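PDB 4EEI: adenylosuccinate lyase, which probably cleaves adenylosuccinate to AMP and fumarate, and succinylaminoimidazole carboxamide ribotide (SAICAR) to AICAR and fumarate, in two steps of purine biosynthesis. Local coordinates for residues G175-F180 / G203-E208; E27-E32 / K196-I201; E17-K22 / S103-D108; Y112-L117 / K166-F171. All blocks are in the same frame, centred on the assembly; numbering follows the deposited sequence.

All four contacts lie in one subunit of the tetramer. Contact 1 sits among the others: Phe180 packs on Ile30 of contact 2, Thr177 O meets Ser103 OG of contact 3, and Leu176 touches Phe171 of contact 4. Contacts 2 and 3 share helix 16-33, with centres about 15 Å apart. Contacts 3 and 4 follow each other along helix 94-131, centres about 18 Å apart, so this long helix, which begins at the AMP-pocket residues Ser94 and Ser95, connects the two. In contact 3 the Lys19 side chain lies about 8 Å from the bound AMP. In contact 2, the Ile30 side chain is about 13 Å from bound succinate; contact 4 is remote from the annotated sites.

Contact 1 of 4, residues G175-F180 / G203-E208; sequences GLTVQF and GLPVEE. With EDO (1,2-ethanediol), chain C.
Val178 lays its CG1 methyl over the side of Leu204, the two side chains crossing at about a right angle with Val178 CG1 3.8 Å from Leu204 CD1. The backbones meet here in a single bridge of parallel pattern: Val178 N donates to Pro205 O (3.0 Å), and Glu207 N returns a bond to Val178 O (3.0 Å), so Val178 is held through both its amide and its carbonyl. Beside it, Thr177 CA also approaches Pro205 O, at 3.2 Å, as a CH-O contact. Thr177 turns OG1 between its backbone N and carbonyl carbon (chi1 54°), where the hydroxyl donates a short bond of 2.6 Å to Glu207 OE2. It comes from above the carboxylate, 38° out of plane. OE2 has a second partner in Arg218, which probably helps keep the acid charged. At the other end, an ethanediol probably left from crystallisation accepts from Gly175 N and donates to Leu176 O (2.9 Å from EDO O1), resting against the Pro205 ring. The segments belong to the loops before and after helix 192-202, and what joins them, with no strand on either side, is a single parallel beta-bridge.

Contact 2 of 4, residues E27-E32 / K196-I201; sequences ELAILE and KKAADI
Ala198 points its CB at helix 16-33 while Ala29 points its own at helix 192-202, making a close helix-helix crossing with small residues at the centre. The axes of 27-32 and 196-201 approach to 8.0 Å and cross steeply, with 133° between their N-to-C directions. The two methyls do not meet head on: Ala198 CB settles against the backbone, 3.6 Å from Ala29 O and 3.7 Å from Ile30 CA. Ile30 sends its CA-CB bond away from the partner helix, yet with CG1 anti to the backbone N (chi1 -173°) and a bend at chi2, its CD1 comes round to 3.9 Å from Ala198 CB. Phe180 packs against both Ile30 and Ala198, adding the incoming loop to this crossing. Toward the outer edge, Ile201 divides its branches: CG2 lies against Ala29 CB at 4.1 Å, whereas CG1 carries CD1 to Glu32. There the two side chains pass obliquely, and the extended acid offers its aliphatic stem and carboxyl carbon to the methyl. No hydrogen bond joins the segments; Glu32 OE1 has a long, weak ion pair with Arg48. The nearest approach at this edge is between Ile201 CD1 and Glu32 CD, 3.6 Å.

Contact 3 of 4, residues E17-K22 / S103-D108; sequences ENKYAK and SLQIRD
Segments 17-22 and 103-108 are helical, their axes 10.0 Å apart at closest approach and 121° between their directions, with Lys22 and Leu104 the nearest pair of CA atoms. This is a water-bridged helix crossing between helix 16-33, near the N-terminus, and the long helix 94-131, which runs on into the helical bundle of the fumarase/aspartase superfamily. No direct hydrogen bond spans it; aliphatic stems and amide groups touch. Lys22 bends at chi2, chi3 and chi4, laying CD obliquely over Leu104, 3.8 Å from Leu104 CB, and curling its ammonium back to its own helix, where NZ donates to Asn18 OD1. Gln105 reaches across extended, passing Asn18 in the opposite direction with the amide planes 62° apart, and brings NE2 over the backbone of Lys19, 3.7 Å from Lys19 CA. That NE2 is bonded to Ile13 O and also gives a hydrogen to a water held by Lys19 NZ, while a second water donates to both Gln105 OE1 and Lys19 O; both ends of the amide are thus fixed. Lys19 also touches Arg310 of the AMP pocket, linking the crossing to the nucleotide site. On the other flank, Asp108 OD2 and Lys22 NZ remain 4.5 Å apart, short of a salt bridge, and a water spans the gap. Asp108 OD1 instead pairs with the neighbouring Arg107 NH1. A further water joins the helices here, accepting from Asn18 ND2 at 2.9 Å and donating to Asp108 OD2.

Contact 4 of 4, residues Y112-L117 / K166-F171; sequences YVIKDL and KDLKDF
Val113 opens the contact by turning CG1 to Leu168, the side chains crossing at about a right angle with Val113 CG1 3.8 Å from Leu168 CD1. The two helices, 94-131 and 151-173, belong to the long helical bundle that forms the core of the fumarase/aspartase superfamily. Their axes are 10.4 Å apart here and, at 152°, nearly antiparallel. Val113 also touches Met320 and Val321, so a third helix, 304-333, joins the same apolar layer. Ile114 comes next and runs alongside Leu168 in the opposite direction, CG1 4.1 Å from Leu168 CB and CD1 reaching the Leu168 carbonyl. Its CG2, anti to the backbone N, meets the aliphatic part of Lys169, 4.2 Å from CE. One turn beyond Val113, Leu117 completes the grip on Leu168, which also packs on Leu222, Ile225 and Ile229 of helix 217-244. Leu168 is thus touched from three positions of 112-117, and no hydrogen bond passes between the two segments. Asp167, next to Leu168 in sequence, forms a salt bridge with Lys221 of the second subunit. Leu117 slants across Leu168, CG anti to its amide nitrogen (chi1 175°), and the two methyls Leu117 CD2 and Leu168 CD1 stand 3.7 Å apart.

Contact 1 of 4, residues G175-F180 / G203-E208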
loop_
_atom_site.group_PDB
_atom_site.type_symbol
_atom_site.label_atom_id
_atom_site.label_comp_id
_atom_site.label_asym_id
_atom_site.label_seq_id
_atom_site.Cartn_x
_atom_site.Cartn_y
_atom_site.Cartn_z
ATOM N N GLY B 175 17.005 7.363 17.156
ATOM C CA GLY B 175 15.738 7.284 16.462
ATOM C C GLY B 175 14.652 7.921 17.292
ATOM O O GLY B 175 13.840 8.678 16.771
ATOM N N LEU B 176 14.642 7.618 18.589
ATOM C CA LEU B 176 13.579 8.079 19.477
ATOM C C LEU B 176 13.991 9.351 20.204
ATOM O O LEU B 176 15.155 9.520 20.547
ATOM C CB LEU B 176 13.247 7.002 20.509
ATOM C CG LEU B 176 12.643 5.715 19.956
ATOM C CD1 LEU B 176 12.303 4.769 21.091
ATOM C CD2 LEU B 176 11.411 6.040 19.138
ATOM N N THR B 177 13.028 10.232 20.447
ATOM C CA THR B 177 13.291 11.501 21.109
ATOM C C THR B 177 12.168 11.806 22.091
ATOM O O THR B 177 11.148 11.114 22.114
ATOM C CB THR B 177 13.295 12.663 20.088
ATOM O OG1 THR B 177 12.061 12.645 19.353
ATOM C CG2 THR B 177 14.483 12.561 19.112
ATOM N N VAL B 178 12.347 12.866 22.873
ATOM C CA VAL B 178 11.259 13.403 23.677
ATOM C C VAL B 178 11.136 14.902 23.413
ATOM O O VAL B 178 12.017 15.506 22.784
ATOM C CB VAL B 178 11.478 13.130 25.175
ATOM C CG1 VAL B 178 11.472 11.623 25.446
ATOM C CG2 VAL B 178 12.792 13.750 25.623
ATOM N N GLN B 179 10.046 15.508 23.876
ATOM C CA GLN B 179 9.871 16.946 23.717
ATOM C C GLN B 179 9.232 17.547 24.956
ATOM O O GLN B 179 8.349 16.944 25.564
ATOM C CB GLN B 179 9.004 17.266 22.488
ATOM C CG GLN B 179 7.598 16.638 22.547
ATOM C CD GLN B 179 6.544 17.458 21.812
ATOM O OE1 GLN B 179 6.797 18.588 21.399
ATOM N NE2 GLN B 179 5.353 16.889 21.654
ATOM N N PHE B 180 9.684 18.738 25.330
ATOM C CA PHE B 180 8.970 19.535 26.316
ATOM C C PHE B 180 9.016 20.977 25.826
ATOM O O PHE B 180 9.709 21.820 26.396
ATOM C CB PHE B 180 9.612 19.397 27.702
ATOM C CG PHE B 180 9.622 17.985 28.234
ATOM C CD1 PHE B 180 8.556 17.505 28.981
ATOM C CD2 PHE B 180 10.707 17.147 28.000
ATOM C CE1 PHE B 180 8.558 16.206 29.479
ATOM C CE2 PHE B 180 10.724 15.833 28.500
ATOM C CZ PHE B 180 9.648 15.368 29.236
ATOM N N GLY B 203 16.413 9.806 29.717
ATOM C CA GLY B 203 17.437 9.057 29.004
ATOM C C GLY B 203 17.229 9.020 27.495
ATOM O O GLY B 203 17.615 8.056 26.833
ATOM N N LEU B 204 16.608 10.064 26.949
ATOM C CA LEU B 204 16.418 10.187 25.505
ATOM C C LEU B 204 16.801 11.597 25.049
ATOM O O LEU B 204 16.706 12.546 25.825
ATOM C CB LEU B 204 14.964 9.885 25.109
ATOM C CG LEU B 204 14.536 8.415 25.130
ATOM C CD1 LEU B 204 13.102 8.259 24.633
ATOM C CD2 LEU B 204 15.486 7.574 24.290
ATOM N N PRO B 205 17.235 11.741 23.787
ATOM C CA PRO B 205 17.617 13.061 23.275
ATOM C C PRO B 205 16.396 13.925 22.956
ATOM O O PRO B 205 15.296 13.401 22.765
ATOM C CB PRO B 205 18.373 12.732 21.986
ATOM C CG PRO B 205 17.793 11.428 21.530
ATOM C CD PRO B 205 17.471 10.671 22.800
ATOM N N VAL B 206 16.611 15.235 22.888
ATOM C CA VAL B 206 15.556 16.206 22.627
ATOM C C VAL B 206 15.305 16.322 21.119
ATOM O O VAL B 206 16.253 16.333 20.318
ATOM C CB VAL B 206 15.965 17.574 23.188
ATOM C CG1 VAL B 206 14.975 18.655 22.789
ATOM C CG2 VAL B 206 16.109 17.497 24.707
ATOM N N GLU B 207 14.035 16.393 20.734
ATOM C CA GLU B 207 13.674 16.581 19.329
ATOM C C GLU B 207 14.209 17.934 18.845
ATOM O O GLU B 207 13.986 18.954 19.505
ATOM C CB GLU B 207 12.149 16.509 19.184
ATOM C CG GLU B 207 11.666 16.581 17.757
ATOM C CD GLU B 207 12.145 15.406 16.948
ATOM O OE1 GLU B 207 12.899 15.604 15.971
ATOM O OE2 GLU B 207 11.759 14.277 17.293
ATOM N N GLU B 208 14.900 17.940 17.710
ATOM C CA GLU B 208 15.549 19.150 17.214
ATOM C C GLU B 208 14.540 20.260 16.943
ATOM O O GLU B 208 14.657 21.362 17.475
ATOM C CB GLU B 208 16.344 18.850 15.942
ATOM C CG GLU B 208 17.724 18.271 16.198
ATOM C CD GLU B 208 17.698 16.769 16.381
ATOM O OE1 GLU B 208 16.619 16.167 16.204
ATOM O OE2 GLU B 208 18.756 16.190 16.702
HETATM C C1 EDO C . 17.825 7.612 21.232
HETATM O O1 EDO C . 17.819 8.405 20.037
HETATM C C2 EDO C . 19.147 7.763 21.984
HETATM O O2 EDO C . 19.026 7.242 23.316
#

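Contact 2 of 4, residues E27-E32 / K196-I201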
loop_
_atom_site.group_PDB
_atom_site.type_symbol
_atom_site.label_atom_id
_atom_site.label_comp_id
_atom_site.label_asym_id
_atom_site.label_seq_id
_atom_site.Cartn_x
_atom_site.Cartn_y
_atom_site.Cartn_z
ATOM N N GLU B 27 5.607 13.283 33.078
ATOM C CA GLU B 27 5.148 14.444 33.849
ATOM C C GLU B 27 6.108 14.754 34.997
ATOM O O GLU B 27 6.365 15.918 35.312
ATOM C CB GLU B 27 3.752 14.199 34.443
ATOM C CG GLU B 27 2.599 14.140 33.439
ATOM C CD GLU B 27 2.063 15.517 33.046
ATOM O OE1 GLU B 27 2.726 16.543 33.336
ATOM O OE2 GLU B 27 0.966 15.572 32.441
ATOM N N LEU B 28 6.637 13.713 35.628
ATOM C CA LEU B 28 7.479 13.914 36.802
ATOM C C LEU B 28 8.887 14.313 36.395
ATOM O O LEU B 28 9.605 14.944 37.165
ATOM C CB LEU B 28 7.502 12.655 37.670
ATOM C CG LEU B 28 6.158 12.325 38.305
ATOM C CD1 LEU B 28 6.248 11.047 39.126
ATOM C CD2 LEU B 28 5.702 13.499 39.162
ATOM N N ALA B 29 9.284 13.939 35.183
ATOM C CA ALA B 29 10.587 14.357 34.663
ATOM C C ALA B 29 10.641 15.874 34.465
ATOM O O ALA B 29 11.593 16.534 34.904
ATOM C CB ALA B 29 10.911 13.630 33.366
ATOM N N ILE B 30 9.631 16.435 33.803
ATOM C CA ILE B 30 9.599 17.883 33.614
ATOM C C ILE B 30 9.339 18.594 34.950
ATOM O O ILE B 30 9.893 19.664 35.214
ATOM C CB ILE B 30 8.585 18.311 32.517
ATOM C CG1 ILE B 30 8.705 19.810 32.234
ATOM C CG2 ILE B 30 7.154 17.950 32.906
ATOM C CD1 ILE B 30 10.089 20.217 31.769
ATOM N N LEU B 31 8.528 17.991 35.812
ATOM C CA LEU B 31 8.240 18.606 37.110
ATOM C C LEU B 31 9.513 18.713 37.942
ATOM O O LEU B 31 9.753 19.728 38.594
ATOM C CB LEU B 31 7.165 17.817 37.866
ATOM C CG LEU B 31 6.708 18.353 39.228
ATOM C CD1 LEU B 31 6.065 19.724 39.106
ATOM C CD2 LEU B 31 5.741 17.372 39.900
ATOM N N GLU B 32 10.335 17.668 37.906
ATOM C CA GLU B 32 11.596 17.665 38.646
ATOM C C GLU B 32 12.554 18.701 38.061
ATOM O O GLU B 32 13.245 19.412 38.791
ATOM C CB GLU B 32 12.231 16.265 38.620
ATOM C CG GLU B 32 13.599 16.184 39.297
ATOM C CD GLU B 32 14.140 14.762 39.400
ATOM O OE1 GLU B 32 13.355 13.796 39.257
ATOM O OE2 GLU B 32 15.361 14.617 39.625
ATOM N N LYS B 196 15.833 20.033 28.372
ATOM C CA LYS B 196 17.051 19.222 28.351
ATOM C C LYS B 196 17.241 18.423 29.653
ATOM O O LYS B 196 17.619 17.242 29.627
ATOM C CB LYS B 196 18.258 20.139 28.106
ATOM C CG LYS B 196 19.560 19.408 27.817
ATOM C CD LYS B 196 19.420 18.550 26.572
ATOM C CE LYS B 196 20.733 17.876 26.212
ATOM N NZ LYS B 196 21.287 17.078 27.342
ATOM N N LYS B 197 16.986 19.064 30.792
ATOM C CA LYS B 197 17.100 18.379 32.081
ATOM C C LYS B 197 16.100 17.231 32.178
ATOM O O LYS B 197 16.433 16.125 32.600
ATOM C CB LYS B 197 16.889 19.360 33.236
ATOM C CG LYS B 197 18.009 20.373 33.413
ATOM C CD LYS B 197 17.662 21.392 34.500
ATOM C CE LYS B 197 18.715 22.489 34.602
ATOM N NZ LYS B 197 18.194 23.674 35.346
ATOM N N ALA B 198 14.867 17.502 31.773
ATOM C CA ALA B 198 13.822 16.489 31.809
ATOM C C ALA B 198 14.162 15.324 30.880
ATOM O O ALA B 198 13.954 14.164 31.229
ATOM C CB ALA B 198 12.489 17.100 31.425
ATOM N N ALA B 199 14.667 15.638 29.687
ATOM C CA ALA B 199 15.076 14.604 28.731
ATOM C C ALA B 199 16.214 13.752 29.284
ATOM O O ALA B 199 16.238 12.529 29.087
ATOM C CB ALA B 199 15.468 15.232 27.397
ATOM N N ASP B 200 17.154 14.390 29.980
ATOM C CA ASP B 200 18.267 13.663 30.593
ATOM C C ASP B 200 17.785 12.700 31.683
ATOM O O ASP B 200 18.339 11.611 31.860
ATOM C CB ASP B 200 19.300 14.629 31.182
ATOM C CG ASP B 200 20.160 15.297 30.118
ATOM O OD1 ASP B 200 20.150 14.839 28.953
ATOM O OD2 ASP B 200 20.855 16.281 30.460
ATOM N N ILE B 201 16.755 13.105 32.416
ATOM C CA ILE B 201 16.149 12.220 33.411
ATOM C C ILE B 201 15.536 10.993 32.729
ATOM O O ILE B 201 15.640 9.870 33.229
ATOM C CB ILE B 201 15.104 12.972 34.268
ATOM C CG1 ILE B 201 15.811 13.911 35.253
ATOM C CG2 ILE B 201 14.227 12.000 35.043
ATOM C CD1 ILE B 201 14.906 14.964 35.851
#

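Contact 3 of 4, residues E17-K22 / S103-D108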
loop_
_atom_site.group_PDB
_atom_site.type_symbol
_atom_site.label_atom_id
_atom_site.label_comp_id
_atom_site.label_asym_id
_atom_site.label_seq_id
_atom_site.Cartn_x
_atom_site.Cartn_y
_atom_site.Cartn_z
ATOM N N GLU B 17 -2.756 0.663 31.663
ATOM C CA GLU B 17 -2.002 0.892 32.901
ATOM C C GLU B 17 -0.571 1.385 32.650
ATOM O O GLU B 17 -0.102 2.317 33.308
ATOM C CB GLU B 17 -1.963 -0.348 33.792
ATOM C CG GLU B 17 -1.166 -0.101 35.073
ATOM C CD GLU B 17 -1.037 -1.329 35.950
ATOM O OE1 GLU B 17 -1.738 -1.392 36.984
ATOM O OE2 GLU B 17 -0.224 -2.220 35.616
ATOM N N ASN B 18 0.129 0.756 31.714
ATOM C CA ASN B 18 1.484 1.193 31.406
ATOM C C ASN B 18 1.497 2.486 30.602
ATOM O O ASN B 18 2.424 3.298 30.733
ATOM C CB ASN B 18 2.287 0.111 30.682
ATOM C CG ASN B 18 3.740 0.498 30.513
ATOM O OD1 ASN B 18 4.458 0.671 31.501
ATOM N ND2 ASN B 18 4.179 0.661 29.265
ATOM N N LYS B 19 0.478 2.681 29.769
ATOM C CA LYS B 19 0.366 3.940 29.026
ATOM C C LYS B 19 0.360 5.116 30.002
ATOM O O LYS B 19 1.096 6.087 29.816
ATOM C CB LYS B 19 -0.896 3.974 28.152
ATOM C CG LYS B 19 -1.038 5.264 27.346
ATOM C CD LYS B 19 -2.440 5.866 27.426
ATOM C CE LYS B 19 -3.433 5.109 26.568
ATOM N NZ LYS B 19 -2.947 4.945 25.163
ATOM N N TYR B 20 -0.457 5.020 31.046
ATOM C CA TYR B 20 -0.527 6.088 32.047
ATOM C C TYR B 20 0.703 6.123 32.950
ATOM O O TYR B 20 1.117 7.192 33.389
ATOM C CB TYR B 20 -1.797 5.952 32.900
ATOM C CG TYR B 20 -3.074 6.056 32.096
ATOM C CD1 TYR B 20 -3.239 7.047 31.134
ATOM C CD2 TYR B 20 -4.106 5.153 32.290
ATOM C CE1 TYR B 20 -4.408 7.131 30.391
ATOM C CE2 TYR B 20 -5.267 5.230 31.560
ATOM C CZ TYR B 20 -5.417 6.213 30.612
ATOM O OH TYR B 20 -6.589 6.272 29.891
ATOM N N ALA B 21 1.287 4.962 33.239
ATOM C CA ALA B 21 2.498 4.943 34.064
ATOM C C ALA B 21 3.642 5.681 33.353
ATOM O O ALA B 21 4.434 6.388 33.983
ATOM C CB ALA B 21 2.896 3.524 34.424
ATOM N N LYS B 22 3.728 5.525 32.037
ATOM C CA LYS B 22 4.762 6.237 31.286
ATOM C C LYS B 22 4.453 7.725 31.205
ATOM O O LYS B 22 5.362 8.557 31.298
ATOM C CB LYS B 22 4.952 5.612 29.897
ATOM C CG LYS B 22 5.524 4.177 29.941
ATOM C CD LYS B 22 6.943 4.151 30.509
ATOM C CE LYS B 22 7.002 3.606 31.930
ATOM N NZ LYS B 22 6.832 2.123 32.017
ATOM N N SER B 103 7.310 7.436 23.230
ATOM C CA SER B 103 8.684 7.036 22.922
ATOM C C SER B 103 9.188 6.004 23.906
ATOM O O SER B 103 9.957 5.117 23.533
ATOM C CB SER B 103 9.626 8.235 22.918
ATOM O OG SER B 103 9.341 9.075 21.819
ATOM N N LEU B 104 8.777 6.130 25.168
ATOM C CA LEU B 104 9.188 5.168 26.184
ATOM C C LEU B 104 8.556 3.795 25.921
ATOM O O LEU B 104 9.212 2.763 26.083
ATOM C CB LEU B 104 8.839 5.664 27.591
ATOM C CG LEU B 104 9.327 7.051 28.025
ATOM C CD1 LEU B 104 8.969 7.317 29.475
ATOM C CD2 LEU B 104 10.828 7.198 27.822
ATOM N N GLN B 105 7.289 3.779 25.512
ATOM C CA GLN B 105 6.640 2.520 25.143
ATOM C C GLN B 105 7.305 1.890 23.925
ATOM O O GLN B 105 7.521 0.678 23.889
ATOM C CB GLN B 105 5.152 2.741 24.853
ATOM C CG GLN B 105 4.317 3.040 26.083
ATOM C CD GLN B 105 2.904 3.421 25.720
ATOM O OE1 GLN B 105 2.667 4.491 25.154
ATOM N NE2 GLN B 105 1.956 2.530 26.006
ATOM N N ILE B 106 7.617 2.706 22.924
ATOM C CA ILE B 106 8.271 2.188 21.726
ATOM C C ILE B 106 9.665 1.644 22.073
ATOM O O ILE B 106 10.081 0.597 21.587
ATOM C CB ILE B 106 8.368 3.260 20.621
ATOM C CG1 ILE B 106 6.968 3.635 20.117
ATOM C CG2 ILE B 106 9.207 2.750 19.465
ATOM C CD1 ILE B 106 6.958 4.852 19.151
ATOM N N ARG B 107 10.379 2.357 22.933
ATOM C CA ARG B 107 11.705 1.928 23.359
ATOM C C ARG B 107 11.667 0.558 24.021
ATOM O O ARG B 107 12.484 -0.330 23.721
ATOM C CB ARG B 107 12.280 2.979 24.319
ATOM C CG ARG B 107 13.560 2.599 25.014
ATOM C CD ARG B 107 13.280 2.474 26.494
ATOM N NE ARG B 107 13.581 3.679 27.244
ATOM C CZ ARG B 107 12.972 4.033 28.375
ATOM N NH1 ARG B 107 11.994 3.295 28.882
ATOM N NH2 ARG B 107 13.328 5.147 28.984
ATOM N N ASP B 108 10.712 0.365 24.918
ATOM C CA ASP B 108 10.648 -0.899 25.628
ATOM C C ASP B 108 10.182 -2.031 24.718
ATOM O O ASP B 108 10.574 -3.187 24.894
ATOM C CB ASP B 108 9.778 -0.756 26.876
ATOM C CG ASP B 108 10.394 0.191 27.899
ATOM O OD1 ASP B 108 11.638 0.342 27.889
ATOM O OD2 ASP B 108 9.637 0.782 28.702
HETATM O O HOH W 1 7.008 0.585 28.791
HETATM O O HOH W 2 -0.832 2.567 24.894
HETATM O O HOH W 3 2.245 6.578 27.258
HETATM O O HOH W 4 9.462 1.451 31.107
#

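Contact 4 of 4, residues Y112-L117 / K166-F171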
loop_
_atom_site.group_PDB
_atom_site.type_symbol
_atom_site.label_atom_id
_atom_site.label_comp_id
_atom_site.label_asym_id
_atom_site.label_seq_id
_atom_site.Cartn_x
_atom_site.Cartn_y
_atom_site.Cartn_z
ATOM N N TYR B 112 12.434 -5.820 23.052
ATOM C CA TYR B 112 11.977 -7.195 22.848
ATOM C C TYR B 112 12.149 -7.631 21.389
ATOM O O TYR B 112 12.539 -8.769 21.118
ATOM C CB TYR B 112 10.510 -7.359 23.271
ATOM C CG TYR B 112 10.289 -7.453 24.766
ATOM C CD1 TYR B 112 10.594 -8.621 25.467
ATOM C CD2 TYR B 112 9.756 -6.389 25.477
ATOM C CE1 TYR B 112 10.391 -8.714 26.841
ATOM C CE2 TYR B 112 9.546 -6.476 26.851
ATOM C CZ TYR B 112 9.865 -7.637 27.523
ATOM O OH TYR B 112 9.650 -7.710 28.883
ATOM N N VAL B 113 11.841 -6.736 20.458
ATOM C CA VAL B 113 11.985 -7.044 19.035
ATOM C C VAL B 113 13.440 -7.347 18.716
ATOM O O VAL B 113 13.741 -8.317 18.028
ATOM C CB VAL B 113 11.520 -5.876 18.178
ATOM C CG1 VAL B 113 11.751 -6.173 16.684
ATOM C CG2 VAL B 113 10.045 -5.591 18.448
ATOM N N ILE B 114 14.339 -6.521 19.240
ATOM C CA ILE B 114 15.769 -6.681 18.971
ATOM C C ILE B 114 16.300 -7.995 19.554
ATOM O O ILE B 114 17.063 -8.724 18.896
ATOM C CB ILE B 114 16.567 -5.464 19.493
ATOM C CG1 ILE B 114 16.322 -4.265 18.581
ATOM C CG2 ILE B 114 18.074 -5.770 19.549
ATOM C CD1 ILE B 114 16.908 -2.955 19.103
ATOM N N LYS B 115 15.889 -8.312 20.781
ATOM C CA LYS B 115 16.316 -9.556 21.413
ATOM C C LYS B 115 15.829 -10.734 20.587
ATOM O O LYS B 115 16.576 -11.685 20.332
ATOM C CB LYS B 115 15.754 -9.668 22.834
ATOM C CG LYS B 115 16.104 -10.982 23.521
ATOM C CD LYS B 115 15.299 -11.195 24.802
ATOM C CE LYS B 115 15.703 -12.490 25.521
ATOM N NZ LYS B 115 15.558 -13.715 24.673
ATOM N N ASP B 116 14.575 -10.668 20.156
ATOM C CA ASP B 116 13.998 -11.774 19.390
ATOM C C ASP B 116 14.530 -11.853 17.956
ATOM O O ASP B 116 14.671 -12.942 17.412
ATOM C CB ASP B 116 12.468 -11.708 19.403
ATOM C CG ASP B 116 11.886 -12.037 20.769
ATOM O OD1 ASP B 116 12.465 -12.887 21.473
ATOM O OD2 ASP B 116 10.859 -11.436 21.148
ATOM N N LEU B 117 14.820 -10.709 17.342
ATOM C CA LEU B 117 15.419 -10.716 16.007
ATOM C C LEU B 117 16.831 -11.310 16.041
ATOM O O LEU B 117 17.201 -12.107 15.178
ATOM C CB LEU B 117 15.431 -9.307 15.401
ATOM C CG LEU B 117 16.129 -9.093 14.050
ATOM C CD1 LEU B 117 15.508 -9.966 12.969
ATOM C CD2 LEU B 117 16.063 -7.630 13.638
ATOM N N LYS B 166 21.011 -4.726 12.191
ATOM C CA LYS B 166 21.824 -3.518 12.239
ATOM C C LYS B 166 20.971 -2.252 12.083
ATOM O O LYS B 166 21.200 -1.271 12.786
ATOM C CB LYS B 166 22.952 -3.547 11.200
ATOM C CG LYS B 166 23.877 -2.330 11.287
ATOM C CD LYS B 166 24.888 -2.318 10.151
ATOM C CE LYS B 166 25.731 -1.035 10.154
ATOM N NZ LYS B 166 24.963 0.199 9.772
ATOM N N ASP B 167 19.998 -2.268 11.170
ATOM C CA ASP B 167 19.084 -1.126 11.011
ATOM C C ASP B 167 18.408 -0.801 12.348
ATOM O O ASP B 167 18.308 0.366 12.732
ATOM C CB ASP B 167 17.977 -1.423 9.982
ATOM C CG ASP B 167 18.492 -1.543 8.550
ATOM O OD1 ASP B 167 19.614 -1.067 8.273
ATOM O OD2 ASP B 167 17.746 -2.103 7.694
ATOM N N LEU B 168 17.928 -1.830 13.043
ATOM C CA LEU B 168 17.202 -1.623 14.302
ATOM C C LEU B 168 18.114 -1.122 15.420
ATOM O O LEU B 168 17.737 -0.232 16.199
ATOM C CB LEU B 168 16.480 -2.900 14.753
ATOM C CG LEU B 168 15.162 -3.272 14.090
ATOM C CD1 LEU B 168 14.538 -4.460 14.797
ATOM C CD2 LEU B 168 14.205 -2.091 14.101
ATOM N N LYS B 169 19.311 -1.693 15.508
ATOM C CA LYS B 169 20.258 -1.257 16.524
ATOM C C LYS B 169 20.705 0.186 16.242
ATOM O O LYS B 169 20.949 0.961 17.172
ATOM C CB LYS B 169 21.447 -2.218 16.608
ATOM C CG LYS B 169 21.101 -3.562 17.279
ATOM C CD LYS B 169 22.337 -4.446 17.426
ATOM C CE LYS B 169 22.062 -5.628 18.349
ATOM N NZ LYS B 169 23.195 -6.593 18.432
ATOM N N ASP B 170 20.806 0.547 14.965
ATOM C CA ASP B 170 21.105 1.932 14.601
ATOM C C ASP B 170 19.989 2.858 15.069
ATOM O O ASP B 170 20.242 3.940 15.598
ATOM C CB ASP B 170 21.287 2.089 13.088
ATOM C CG ASP B 170 22.631 1.568 12.597
ATOM O OD1 ASP B 170 23.546 1.393 13.431
ATOM O OD2 ASP B 170 22.769 1.344 11.370
ATOM N N PHE B 171 18.750 2.439 14.860
ATOM C CA PHE B 171 17.610 3.263 15.261
ATOM C C PHE B 171 17.564 3.340 16.773
ATOM O O PHE B 171 17.231 4.375 17.341
ATOM C CB PHE B 171 16.308 2.673 14.749
ATOM C CG PHE B 171 15.124 3.583 14.927
ATOM C CD1 PHE B 171 14.336 3.513 16.069
ATOM C CD2 PHE B 171 14.801 4.506 13.953
ATOM C CE1 PHE B 171 13.231 4.368 16.226
ATOM C CE2 PHE B 171 13.704 5.365 14.102
ATOM C CZ PHE B 171 12.922 5.297 15.239
#